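Long-range contact in Cfl (Pectobacterium brasiliense, PDB 7A9J), which probably activates coronafacic acid and related carboxylic acids with ATP, as AMP-binding ligases do, for coupling to amines as amides: residues A[377-382]-A[403-408]. The protein carries 1 engineered substitution. Numbering follows the deposited sequence.
Sequences ELLIRS and WLATGD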
ATOM      1  N   GLU A 377      14.344  17.762   1.577  1.00 41.51           N
ATOM      2  CA  GLU A 377      13.055  17.165   1.223  1.00 40.58           C
ATOM      3  C   GLU A 377      13.070  16.477  -0.142  1.00 38.51           C
ATOM      4  O   GLU A 377      13.530  17.044  -1.136  1.00 39.54           O
ATOM      5  CB  GLU A 377      11.949  18.232   1.253  1.00 45.33           C
ATOM      6  CG  GLU A 377      10.592  17.570   0.999  1.00 46.76           C
ATOM      7  CD  GLU A 377       9.396  18.509   1.142  1.00 60.27           C
ATOM      8  OE1 GLU A 377       9.595  19.751   1.193  1.00 54.66           O
ATOM      9  OE2 GLU A 377       8.259  17.977   1.183  1.00 52.37           O
ATOM     10  N   LEU A 378      12.539  15.257  -0.180  1.00 32.97           N
ATOM     11  CA  LEU A 378      12.392  14.483  -1.407  1.00 32.86           C
ATOM     12  C   LEU A 378      11.192  14.999  -2.193  1.00 38.08           C
ATOM     13  O   LEU A 378      10.066  15.016  -1.671  1.00 36.15           O
ATOM     14  CB  LEU A 378      12.202  13.009  -1.088  1.00 32.32           C
ATOM     15  CG  LEU A 378      11.860  12.108  -2.235  1.00 34.10           C
ATOM     16  CD1 LEU A 378      12.985  12.183  -3.240  1.00 37.38           C
ATOM     17  CD2 LEU A 378      11.666  10.695  -1.643  1.00 37.18           C
ATOM     18  N   LEU A 379      11.454  15.425  -3.427  1.00 36.42           N
ATOM     19  CA  LEU A 379      10.450  15.795  -4.415  1.00 37.45           C
ATOM     20  C   LEU A 379      10.467  14.784  -5.556  1.00 36.34           C
ATOM     21  O   LEU A 379      11.531  14.318  -5.966  1.00 37.67           O
ATOM     22  CB  LEU A 379      10.740  17.194  -4.973  1.00 34.86           C
ATOM     23  CG  LEU A 379      11.083  18.320  -3.992  1.00 54.17           C
ATOM     24  CD1 LEU A 379      11.198  19.662  -4.697  1.00 55.30           C
ATOM     25  CD2 LEU A 379      10.020  18.348  -2.958  1.00 45.72           C
ATOM     26  N   ILE A 380       9.296  14.441  -6.090  1.00 33.72           N
ATOM     27  CA  ILE A 380       9.221  13.335  -7.044  1.00 34.46           C
ATOM     28  C   ILE A 380       8.351  13.738  -8.225  1.00 33.84           C
ATOM     29  O   ILE A 380       7.282  14.328  -8.046  1.00 39.93           O
ATOM     30  CB  ILE A 380       8.677  12.027  -6.419  1.00 34.48           C
ATOM     31  CG1 ILE A 380       9.564  11.593  -5.242  1.00 35.62           C
ATOM     32  CG2 ILE A 380       8.607  10.881  -7.507  1.00 32.87           C
ATOM     33  CD1 ILE A 380       8.872  10.569  -4.381  1.00 31.84           C
ATOM     34  N   ARG A 381       8.807  13.404  -9.430  1.00 34.76           N
ATOM     35  CA  ARG A 381       7.953  13.409 -10.601  1.00 36.21           C
ATOM     36  C   ARG A 381       7.887  11.990 -11.183  1.00 33.77           C
ATOM     37  O   ARG A 381       8.921  11.333 -11.359  1.00 34.34           O
ATOM     38  CB  ARG A 381       8.474  14.422 -11.628  1.00 41.40           C
ATOM     39  CG  ARG A 381       7.497  14.730 -12.740  1.00 49.02           C
ATOM     40  CD  ARG A 381       7.814  16.166 -13.259  1.00 57.90           C
ATOM     41  NE  ARG A 381       9.177  16.241 -13.778  1.00 53.28           N
ATOM     42  CZ  ARG A 381       9.798  17.370 -14.111  1.00 63.64           C
ATOM     43  NH1 ARG A 381       9.171  18.530 -13.983  1.00 56.36           N
ATOM     44  NH2 ARG A 381      11.046  17.331 -14.580  1.00 60.23           N
ATOM     45  N   SER A 382       6.688  11.525 -11.442  1.00 34.11           N
ATOM     46  CA  SER A 382       6.497  10.125 -11.844  1.00 34.04           C
ATOM     47  C   SER A 382       6.202  10.006 -13.344  1.00 36.68           C
ATOM     48  O   SER A 382       5.610  10.927 -13.931  1.00 34.50           O
ATOM     49  CB  SER A 382       5.345   9.503 -11.039  1.00 30.36           C
ATOM     50  OG  SER A 382       4.966   8.254 -11.628  1.00 33.39           O
ATOM     51  N   TRP A 403       6.191  18.803  -9.565  1.00 54.47           N
ATOM     52  CA  TRP A 403       6.870  17.988  -8.558  1.00 53.66           C
ATOM     53  C   TRP A 403       5.957  17.805  -7.349  1.00 47.46           C
ATOM     54  O   TRP A 403       5.318  18.757  -6.902  1.00 56.48           O
ATOM     55  CB  TRP A 403       8.171  18.659  -8.107  1.00 49.01           C
ATOM     56  CG  TRP A 403       9.178  18.721  -9.213  1.00 62.28           C
ATOM     57  CD1 TRP A 403       9.317  19.708 -10.149  1.00 67.95           C
ATOM     58  CD2 TRP A 403      10.169  17.737  -9.519  1.00 50.53           C
ATOM     59  NE1 TRP A 403      10.347  19.395 -11.016  1.00 70.89           N
ATOM     60  CE2 TRP A 403      10.880  18.184 -10.651  1.00 62.03           C
ATOM     61  CE3 TRP A 403      10.520  16.512  -8.945  1.00 45.18           C
ATOM     62  CZ2 TRP A 403      11.924  17.450 -11.218  1.00 50.66           C
ATOM     63  CZ3 TRP A 403      11.573  15.790  -9.506  1.00 45.88           C
ATOM     64  CH2 TRP A 403      12.251  16.260 -10.632  1.00 49.11           C
ATOM     65  N   LEU A 404       5.928  16.603  -6.791  1.00 38.94           N
ATOM     66  CA  LEU A 404       5.199  16.353  -5.553  1.00 39.86           C
ATOM     67  C   LEU A 404       6.166  16.429  -4.369  1.00 43.31           C
ATOM     68  O   LEU A 404       7.147  15.684  -4.336  1.00 38.83           O
ATOM     69  CB  LEU A 404       4.534  14.979  -5.579  1.00 42.18           C
ATOM     70  CG  LEU A 404       3.668  14.650  -4.355  1.00 48.29           C
ATOM     71  CD1 LEU A 404       2.487  13.783  -4.755  1.00 50.27           C
ATOM     72  CD2 LEU A 404       4.476  13.946  -3.271  1.00 47.25           C
ATOM     73  N   ALA A 405       5.854  17.275  -3.389  1.00 44.34           N
ATOM     74  CA  ALA A 405       6.631  17.355  -2.155  1.00 44.65           C
ATOM     75  C   ALA A 405       6.161  16.283  -1.185  1.00 48.15           C
ATOM     76  O   ALA A 405       5.019  16.320  -0.717  1.00 55.16           O
ATOM     77  CB  ALA A 405       6.501  18.744  -1.516  1.00 46.38           C
ATOM     78  N   THR A 406       7.038  15.339  -0.869  1.00 38.07           N
ATOM     79  CA  THR A 406       6.644  14.183  -0.066  1.00 38.47           C
ATOM     80  C   THR A 406       6.561  14.474   1.434  1.00 39.98           C
ATOM     81  O   THR A 406       5.934  13.686   2.159  1.00 45.46           O
ATOM     82  CB  THR A 406       7.647  13.061  -0.230  1.00 33.78           C
ATOM     83  OG1 THR A 406       8.915  13.543   0.247  1.00 38.08           O
ATOM     84  CG2 THR A 406       7.776  12.621  -1.713  1.00 38.60           C
ATOM     85  N   GLY A 407       7.241  15.500   1.924  1.00 40.56           N
ATOM     86  CA  GLY A 407       7.381  15.745   3.339  1.00 47.93           C
ATOM     87  C   GLY A 407       8.427  14.883   4.014  1.00 43.28           C
ATOM     88  O   GLY A 407       8.566  14.972   5.236  1.00 46.70           O
ATOM     89  N   ASP A 408       9.158  14.066   3.249  1.00 41.16           N
ATOM     90  CA  ASP A 408      10.202  13.164   3.744  1.00 37.29           C
ATOM     91  C   ASP A 408      11.578  13.725   3.404  1.00 37.99           C
ATOM     92  O   ASP A 408      11.787  14.263   2.319  1.00 39.72           O
ATOM     93  CB  ASP A 408      10.064  11.776   3.142  1.00 35.12           C
ATOM     94  CG  ASP A 408       8.792  11.048   3.623  1.00 35.59           C
ATOM     95  OD1 ASP A 408       8.244  10.260   2.835  1.00 39.17           O
ATOM     96  OD2 ASP A 408       8.336  11.374   4.768  1.00 40.11           O
TER
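L378 O receives two hydrogen bonds from T406, one from the hydroxyl OG1 (2.7 Å) and one from its backbone N (3.1 Å). With chi1 of 62°, OG1 sits between T406's own N and carbonyl carbon; there it gives to L378 O and accepts from D408 N, closing an ST turn. L378 N in turn donates to D408 O at 2.8 Å. E377 reaches across with an extended side chain, and its OE2 takes G407 N (2.8 Å) on the anti side of the carboxylate, at the corner where the chain turns out of the strand. Further along, I380 and L404 form an antiparallel hydrogen-bonded pair, L404 N to I380 O being nearly straight (177°). On one face, I380 CD1 meets T406 CG2 at 3.5 Å, both side chains also touching Y334; on the other, L379 CD2 packs on A405. At the strand end, R381 CB lies over the six-membered ring of W403, 4.1 Å from its centroid, in a CH-pi contact; the guanidinium is tilted 35° to the indole, its NH1 hydrogen-bonding to D401 O and its NH2 forming a salt bridge with E365. The sequence TGD 406-408 matches a conserved motif of adenylate-forming enzymes, whose aspartate usually binds the ATP ribose; here D408 is held by Y334 and R423 beside the ligand pocket.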